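Local structure of protein insensitive (Drosophila melanogaster, 4IX7) at residues I38-V49 with K65-I76. The protein represses transcription of neural development genes by binding the palindromic DNA sequence 5'-CCAATTGG-3' through its BEN domain, and inhibits Notch signalling as a corepressor of Suppressor of Hairless. Numbering follows the deposited sequence.
Sequences IFDRETLATHSV and KRMLDPGKIQDI. With nucleotides of chain A; nucleotides of chain B.
Phe-39 presents one face of its ring to Leu-68, whose CD2 makes a CH-pi contact 4.2 Å from the ring centroid, while CG2 of its own neighbour Ile-38 covers the opposite face. CB of Asp-69 and CD1 of Ile-76 sit at the ring's edge, and Ile-73 CD1 approaches obliquely, 3.8 Å from Phe-39 CE2. Beyond the ring, Ile-38 CD1 and the end of Ile-76 meet tip to tip.

The His-47 imidazole lies between Thr-43 CG2 over one face and a water centred over the other; that water joins Thr-46 O to Arg-66 N. The carbonyl oxygen of Met-67 comes to the edge near His-47 CD2, while His-47 ND1 donates almost within the ring plane to Thr-46 OG1, 3.0 Å away, which probably helps to set the ring's rotation. With CG anti to the carbonyl carbon (chi1 -72°), the ring is carried over Thr-43 CG2 and up to Thr-46 OG1; independently of that turn, His-47 CB packs 3.5 Å from Leu-68 CD2. A glycine here would probably leave Leu-68 CD2 without that neighbour and Thr-46 OG1 without its imidazole donor.

Ser-48 ties the backbones in parallel: its N donates to Arg-66 O (2.9 Å, N-H...O 162°), and its O accepts from Leu-68 N at 2.8 Å. Past this pairing the extended Lys-65 chain runs by Thr-46 O and ends in a hydrogen bond from NZ to OP2 of DT8 of chain A, 2.8 Å long. Helix 88-112 backs Val-49. A short parallel bridge joins two helix-bearing segments beside an apolar cluster, and the phosphate-binding Lys-65 lies next to it, on the DNA-facing side of the largely helical BEN domain.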
loop_
_atom_site.group_PDB
_atom_site.type_symbol
_atom_site.label_atom_id
_atom_site.label_comp_id
_atom_site.label_asym_id
_atom_site.label_seq_id
_atom_site.Cartn_x
_atom_site.Cartn_y
_atom_site.Cartn_z
ATOM N N ILE C 38 -7.824 21.161 -4.997
ATOM C CA ILE C 38 -6.563 21.814 -5.344
ATOM C C ILE C 38 -6.177 21.585 -6.811
ATOM O O ILE C 38 -5.567 22.457 -7.448
ATOM C CB ILE C 38 -5.445 21.326 -4.397
ATOM C CG1 ILE C 38 -5.676 21.890 -2.991
ATOM C CG2 ILE C 38 -4.061 21.686 -4.915
ATOM C CD1 ILE C 38 -4.954 21.109 -1.909
ATOM N N PHE C 39 -6.561 20.431 -7.349
ATOM C CA PHE C 39 -6.240 20.048 -8.727
ATOM C C PHE C 39 -7.514 19.785 -9.511
ATOM O O PHE C 39 -8.470 19.235 -8.962
ATOM C CB PHE C 39 -5.425 18.749 -8.739
ATOM C CG PHE C 39 -4.090 18.839 -8.053
ATOM C CD1 PHE C 39 -3.016 19.454 -8.676
ATOM C CD2 PHE C 39 -3.902 18.276 -6.801
ATOM C CE1 PHE C 39 -1.770 19.526 -8.047
ATOM C CE2 PHE C 39 -2.656 18.335 -6.167
ATOM C CZ PHE C 39 -1.592 18.961 -6.792
ATOM N N ASP C 40 -7.543 20.149 -10.793
ATOM C CA ASP C 40 -8.676 19.719 -11.610
ATOM C C ASP C 40 -8.583 18.217 -11.913
ATOM O O ASP C 40 -7.508 17.613 -11.791
ATOM C CB ASP C 40 -8.865 20.580 -12.870
ATOM C CG ASP C 40 -7.653 20.604 -13.776
ATOM O OD1 ASP C 40 -7.034 19.549 -14.005
ATOM O OD2 ASP C 40 -7.339 21.702 -14.302
ATOM N N ARG C 41 -9.709 17.604 -12.269
ATOM C CA ARG C 41 -9.741 16.154 -12.455
ATOM C C ARG C 41 -8.817 15.725 -13.583
ATOM O O ARG C 41 -8.210 14.656 -13.516
ATOM C CB ARG C 41 -11.160 15.637 -12.731
ATOM C CG ARG C 41 -12.195 16.025 -11.707
ATOM C CD ARG C 41 -11.836 15.596 -10.298
ATOM N NE ARG C 41 -12.894 16.039 -9.388
ATOM C CZ ARG C 41 -13.821 15.246 -8.861
ATOM N NH1 ARG C 41 -13.811 13.940 -9.101
ATOM N NH2 ARG C 41 -14.739 15.764 -8.059
ATOM N N GLU C 42 -8.706 16.556 -14.616
ATOM C CA GLU C 42 -7.842 16.220 -15.749
ATOM C C GLU C 42 -6.380 16.104 -15.321
ATOM O O GLU C 42 -5.670 15.208 -15.771
ATOM C CB GLU C 42 -7.991 17.230 -16.888
ATOM C CG GLU C 42 -7.348 16.791 -18.207
ATOM C CD GLU C 42 -5.930 17.318 -18.407
ATOM O OE1 GLU C 42 -5.274 16.900 -19.389
ATOM O OE2 GLU C 42 -5.467 18.150 -17.593
ATOM N N THR C 43 -5.939 17.009 -14.452
ATOM C CA THR C 43 -4.587 16.941 -13.905
ATOM C C THR C 43 -4.373 15.645 -13.116
ATOM O O THR C 43 -3.355 14.964 -13.284
ATOM C CB THR C 43 -4.301 18.158 -13.001
ATOM O OG1 THR C 43 -4.415 19.362 -13.773
ATOM C CG2 THR C 43 -2.912 18.074 -12.430
ATOM N N LEU C 44 -5.336 15.308 -12.258
ATOM C CA LEU C 44 -5.249 14.085 -11.471
ATOM C C LEU C 44 -5.224 12.853 -12.368
ATOM O O LEU C 44 -4.564 11.856 -12.061
ATOM C CB LEU C 44 -6.437 13.988 -10.507
ATOM C CG LEU C 44 -6.503 15.098 -9.455
ATOM C CD1 LEU C 44 -7.773 14.944 -8.621
ATOM C CD2 LEU C 44 -5.277 15.055 -8.558
ATOM N N ALA C 45 -5.948 12.928 -13.482
ATOM C CA ALA C 45 -6.073 11.768 -14.356
ATOM C C ALA C 45 -4.824 11.541 -15.207
ATOM O O ALA C 45 -4.588 10.433 -15.691
ATOM C CB ALA C 45 -7.282 11.920 -15.240
ATOM N N THR C 46 -4.020 12.583 -15.378
ATOM C CA THR C 46 -2.861 12.509 -16.276
ATOM C C THR C 46 -1.515 12.594 -15.576
ATOM O O THR C 46 -0.477 12.503 -16.231
ATOM C CB THR C 46 -2.901 13.640 -17.322
ATOM O OG1 THR C 46 -2.951 14.915 -16.657
ATOM C CG2 THR C 46 -4.109 13.485 -18.222
ATOM N N HIS C 47 -1.526 12.783 -14.258
ATOM C CA HIS C 47 -0.300 12.907 -13.479
ATOM C C HIS C 47 -0.226 11.795 -12.444
ATOM O O HIS C 47 -1.205 11.082 -12.217
ATOM C CB HIS C 47 -0.241 14.265 -12.775
ATOM C CG HIS C 47 0.022 15.410 -13.702
ATOM N ND1 HIS C 47 -0.813 15.733 -14.756
ATOM C CD2 HIS C 47 1.037 16.307 -13.740
ATOM C CE1 HIS C 47 -0.323 16.785 -15.392
ATOM N NE2 HIS C 47 0.796 17.152 -14.799
ATOM N N SER C 48 0.942 11.663 -11.826
ATOM C CA SER C 48 1.153 10.723 -10.743
ATOM C C SER C 48 1.862 11.399 -9.571
ATOM O O SER C 48 2.320 12.541 -9.670
ATOM C CB SER C 48 1.976 9.528 -11.227
ATOM O OG SER C 48 3.273 9.954 -11.630
ATOM N N VAL C 49 1.987 10.679 -8.461
ATOM C CA VAL C 49 2.682 11.225 -7.305
ATOM C C VAL C 49 4.153 11.490 -7.604
ATOM O O VAL C 49 4.679 12.548 -7.245
ATOM C CB VAL C 49 2.560 10.290 -6.083
ATOM C CG1 VAL C 49 3.442 10.771 -4.941
ATOM C CG2 VAL C 49 1.110 10.215 -5.643
ATOM N N LYS C 65 3.266 9.611 -17.119
ATOM C CA LYS C 65 2.599 10.685 -16.388
ATOM C C LYS C 65 3.599 11.517 -15.611
ATOM O O LYS C 65 4.501 10.962 -14.962
ATOM C CB LYS C 65 1.582 10.089 -15.416
ATOM C CG LYS C 65 0.515 9.277 -16.115
ATOM C CD LYS C 65 -0.491 8.691 -15.144
ATOM C CE LYS C 65 -1.476 7.766 -15.841
ATOM N NZ LYS C 65 -2.184 6.904 -14.839
ATOM N N ARG C 66 3.450 12.837 -15.673
ATOM C CA ARG C 66 4.340 13.739 -14.939
ATOM C C ARG C 66 3.928 13.815 -13.478
ATOM O O ARG C 66 2.795 13.486 -13.121
ATOM C CB ARG C 66 4.311 15.156 -15.532
ATOM C CG ARG C 66 4.445 15.250 -17.047
ATOM C CD ARG C 66 5.700 14.580 -17.558
ATOM N NE ARG C 66 6.934 15.213 -17.095
ATOM C CZ ARG C 66 8.140 14.878 -17.542
ATOM N NH1 ARG C 66 8.258 13.930 -18.463
ATOM N NH2 ARG C 66 9.224 15.481 -17.071
HETATM N N MSE C 67 4.831 14.280 -12.630
HETATM C CA MSE C 67 4.506 14.392 -11.218
HETATM C C MSE C 67 3.562 15.571 -10.929
HETATM O O MSE C 67 3.650 16.637 -11.549
HETATM C CB MSE C 67 5.774 14.472 -10.363
HETATM C CG MSE C 67 6.317 15.866 -10.246
HETATM SE SE MSE C 67 7.926 15.907 -9.184
HETATM C CE MSE C 67 7.486 14.586 -7.861
ATOM N N LEU C 68 2.633 15.352 -9.999
ATOM C CA LEU C 68 1.797 16.434 -9.487
ATOM C C LEU C 68 2.694 17.471 -8.820
ATOM O O LEU C 68 3.728 17.122 -8.244
ATOM C CB LEU C 68 0.802 15.884 -8.456
ATOM C CG LEU C 68 -0.329 15.037 -9.033
ATOM C CD1 LEU C 68 -1.055 14.320 -7.889
ATOM C CD2 LEU C 68 -1.284 15.901 -9.840
ATOM N N ASP C 69 2.292 18.738 -8.908
ATOM C CA ASP C 69 2.998 19.871 -8.294
ATOM C C ASP C 69 3.532 19.480 -6.916
ATOM O O ASP C 69 2.746 19.245 -5.998
ATOM C CB ASP C 69 2.008 21.042 -8.172
ATOM C CG ASP C 69 2.644 22.328 -7.653
ATOM O OD1 ASP C 69 3.493 22.277 -6.746
ATOM O OD2 ASP C 69 2.269 23.415 -8.150
ATOM N N PRO C 70 4.868 19.378 -6.768
ATOM C CA PRO C 70 5.439 18.861 -5.521
ATOM C C PRO C 70 5.121 19.725 -4.305
ATOM O O PRO C 70 4.946 19.177 -3.221
ATOM C CB PRO C 70 6.950 18.880 -5.780
ATOM C CG PRO C 70 7.108 18.959 -7.242
ATOM C CD PRO C 70 5.894 19.633 -7.797
ATOM N N GLY C 71 5.066 21.046 -4.474
ATOM C CA GLY C 71 4.808 21.929 -3.352
ATOM C C GLY C 71 3.392 21.759 -2.834
ATOM O O GLY C 71 3.148 21.770 -1.621
ATOM N N LYS C 72 2.455 21.577 -3.757
ATOM C CA LYS C 72 1.062 21.346 -3.392
ATOM C C LYS C 72 0.887 19.982 -2.711
ATOM O O LYS C 72 0.166 19.852 -1.710
ATOM C CB LYS C 72 0.148 21.501 -4.622
ATOM C CG LYS C 72 0.097 22.947 -5.138
ATOM C CD LYS C 72 -0.792 23.083 -6.369
ATOM C CE LYS C 72 -0.852 24.545 -6.791
ATOM N NZ LYS C 72 -1.537 24.745 -8.097
ATOM N N ILE C 73 1.564 18.968 -3.235
ATOM C CA ILE C 73 1.509 17.641 -2.638
ATOM C C ILE C 73 2.110 17.666 -1.234
ATOM O O ILE C 73 1.550 17.088 -0.307
ATOM C CB ILE C 73 2.197 16.596 -3.535
ATOM C CG1 ILE C 73 1.356 16.371 -4.796
ATOM C CG2 ILE C 73 2.381 15.268 -2.796
ATOM C CD1 ILE C 73 -0.087 16.043 -4.521
ATOM N N GLN C 74 3.235 18.363 -1.079
ATOM C CA GLN C 74 3.871 18.497 0.229
ATOM C C GLN C 74 2.899 19.116 1.233
ATOM O O GLN C 74 2.832 18.687 2.383
ATOM C CB GLN C 74 5.131 19.353 0.130
ATOM C CG GLN C 74 5.986 19.316 1.381
ATOM C CD GLN C 74 7.158 20.285 1.315
ATOM O OE1 GLN C 74 7.311 21.031 0.343
ATOM N NE2 GLN C 74 7.988 20.281 2.353
ATOM N N ASP C 75 2.127 20.103 0.787
ATOM C CA ASP C 75 1.155 20.747 1.665
ATOM C C ASP C 75 0.009 19.817 2.039
ATOM O O ASP C 75 -0.448 19.822 3.185
ATOM C CB ASP C 75 0.611 22.030 1.037
ATOM C CG ASP C 75 1.554 23.209 1.215
ATOM O OD1 ASP C 75 2.543 23.085 1.974
ATOM O OD2 ASP C 75 1.287 24.259 0.599
ATOM N N ILE C 76 -0.459 19.022 1.078
ATOM C CA ILE C 76 -1.523 18.069 1.362
ATOM C C ILE C 76 -1.047 17.059 2.392
ATOM O O ILE C 76 -1.763 16.749 3.343
ATOM C CB ILE C 76 -2.003 17.355 0.084
ATOM C CG1 ILE C 76 -2.733 18.362 -0.813
ATOM C CG2 ILE C 76 -2.908 16.158 0.426
ATOM C CD1 ILE C 76 -3.032 17.827 -2.193
ATOM P P DT A 8 0.735 4.968 -14.158
ATOM O OP1 DT A 8 1.111 5.384 -15.537
ATOM O OP2 DT A 8 -0.117 5.845 -13.338
ATOM O "O5'" DT A 8 0.030 3.532 -14.243
ATOM C "C5'" DT A 8 0.681 2.510 -14.979
ATOM C "C4'" DT A 8 -0.065 1.203 -14.768
ATOM O "O4'" DT A 8 0.109 0.788 -13.394
ATOM C "C3'" DT A 8 -1.571 1.300 -14.964
ATOM O "O3'" DT A 8 -1.880 0.674 -16.199
ATOM C "C2'" DT A 8 -2.192 0.542 -13.790
ATOM C "C1'" DT A 8 -0.983 -0.068 -13.103
ATOM N N1 DT A 8 -1.055 -0.153 -11.623
ATOM C C2 DT A 8 -0.857 -1.380 -11.035
ATOM O O2 DT A 8 -0.644 -2.390 -11.682
ATOM N N3 DT A 8 -0.929 -1.382 -9.666
ATOM C C4 DT A 8 -1.177 -0.287 -8.858
ATOM O O4 DT A 8 -1.215 -0.389 -7.638
ATOM C C5 DT A 8 -1.368 0.967 -9.538
ATOM C C7 DT A 8 -1.635 2.216 -8.750
ATOM C C6 DT A 8 -1.304 0.976 -10.877
ATOM O "O5'" DG B 1 -19.586 16.075 -8.986
ATOM C "C5'" DG B 1 -20.254 14.884 -9.386
ATOM C "C4'" DG B 1 -19.361 14.050 -10.283
ATOM O "O4'" DG B 1 -18.946 14.786 -11.455
ATOM C "C3'" DG B 1 -18.028 13.684 -9.658
ATOM O "O3'" DG B 1 -18.281 12.557 -8.872
ATOM C "C2'" DG B 1 -17.180 13.323 -10.863
ATOM C "C1'" DG B 1 -17.662 14.347 -11.878
ATOM N N9 DG B 1 -16.846 15.548 -12.028
ATOM C C8 DG B 1 -16.863 16.629 -11.187
ATOM N N7 DG B 1 -16.059 17.582 -11.563
ATOM C C5 DG B 1 -15.491 17.114 -12.732
ATOM C C6 DG B 1 -14.542 17.732 -13.581
ATOM O O6 DG B 1 -14.016 18.841 -13.446
ATOM N N1 DG B 1 -14.215 16.932 -14.667
ATOM C C2 DG B 1 -14.749 15.688 -14.896
ATOM N N2 DG B 1 -14.302 15.073 -15.999
ATOM N N3 DG B 1 -15.640 15.090 -14.106
ATOM C C4 DG B 1 -15.964 15.859 -13.040
ATOM P P DA A 7 3.413 6.589 -8.141
ATOM O OP1 DA A 7 3.964 7.872 -8.639
ATOM O OP2 DA A 7 2.176 6.554 -7.326
ATOM O "O5'" DA A 7 3.144 5.634 -9.368
ATOM C "C5'" DA A 7 4.137 5.558 -10.381
ATOM C "C4'" DA A 7 3.616 4.688 -11.505
ATOM O "O4'" DA A 7 3.681 3.298 -11.076
ATOM C "C3'" DA A 7 2.178 4.939 -11.949
ATOM O "O3'" DA A 7 2.093 4.676 -13.353
ATOM C "C2'" DA A 7 1.366 3.909 -11.154
ATOM C "C1'" DA A 7 2.370 2.760 -11.025
ATOM N N9 DA A 7 2.262 1.991 -9.780
ATOM C C8 DA A 7 2.030 2.476 -8.516
ATOM N N7 DA A 7 1.975 1.536 -7.595
ATOM C C5 DA A 7 2.197 0.355 -8.301
ATOM C C6 DA A 7 2.253 -0.998 -7.910
ATOM N N6 DA A 7 2.099 -1.417 -6.638
ATOM N N1 DA A 7 2.485 -1.912 -8.875
ATOM C C2 DA A 7 2.639 -1.511 -10.147
ATOM N N3 DA A 7 2.606 -0.266 -10.637
ATOM C C4 DA A 7 2.361 0.624 -9.653
HETATM O O HOH W 1 -3.707 22.795 -9.618
HETATM O O HOH W 2 1.342 14.234 -17.081
HETATM O O HOH W 3 -3.222 9.412 -13.069
HETATM O O HOH W 4 4.169 8.276 -13.523
HETATM O O HOH W 5 4.096 15.060 -6.401
#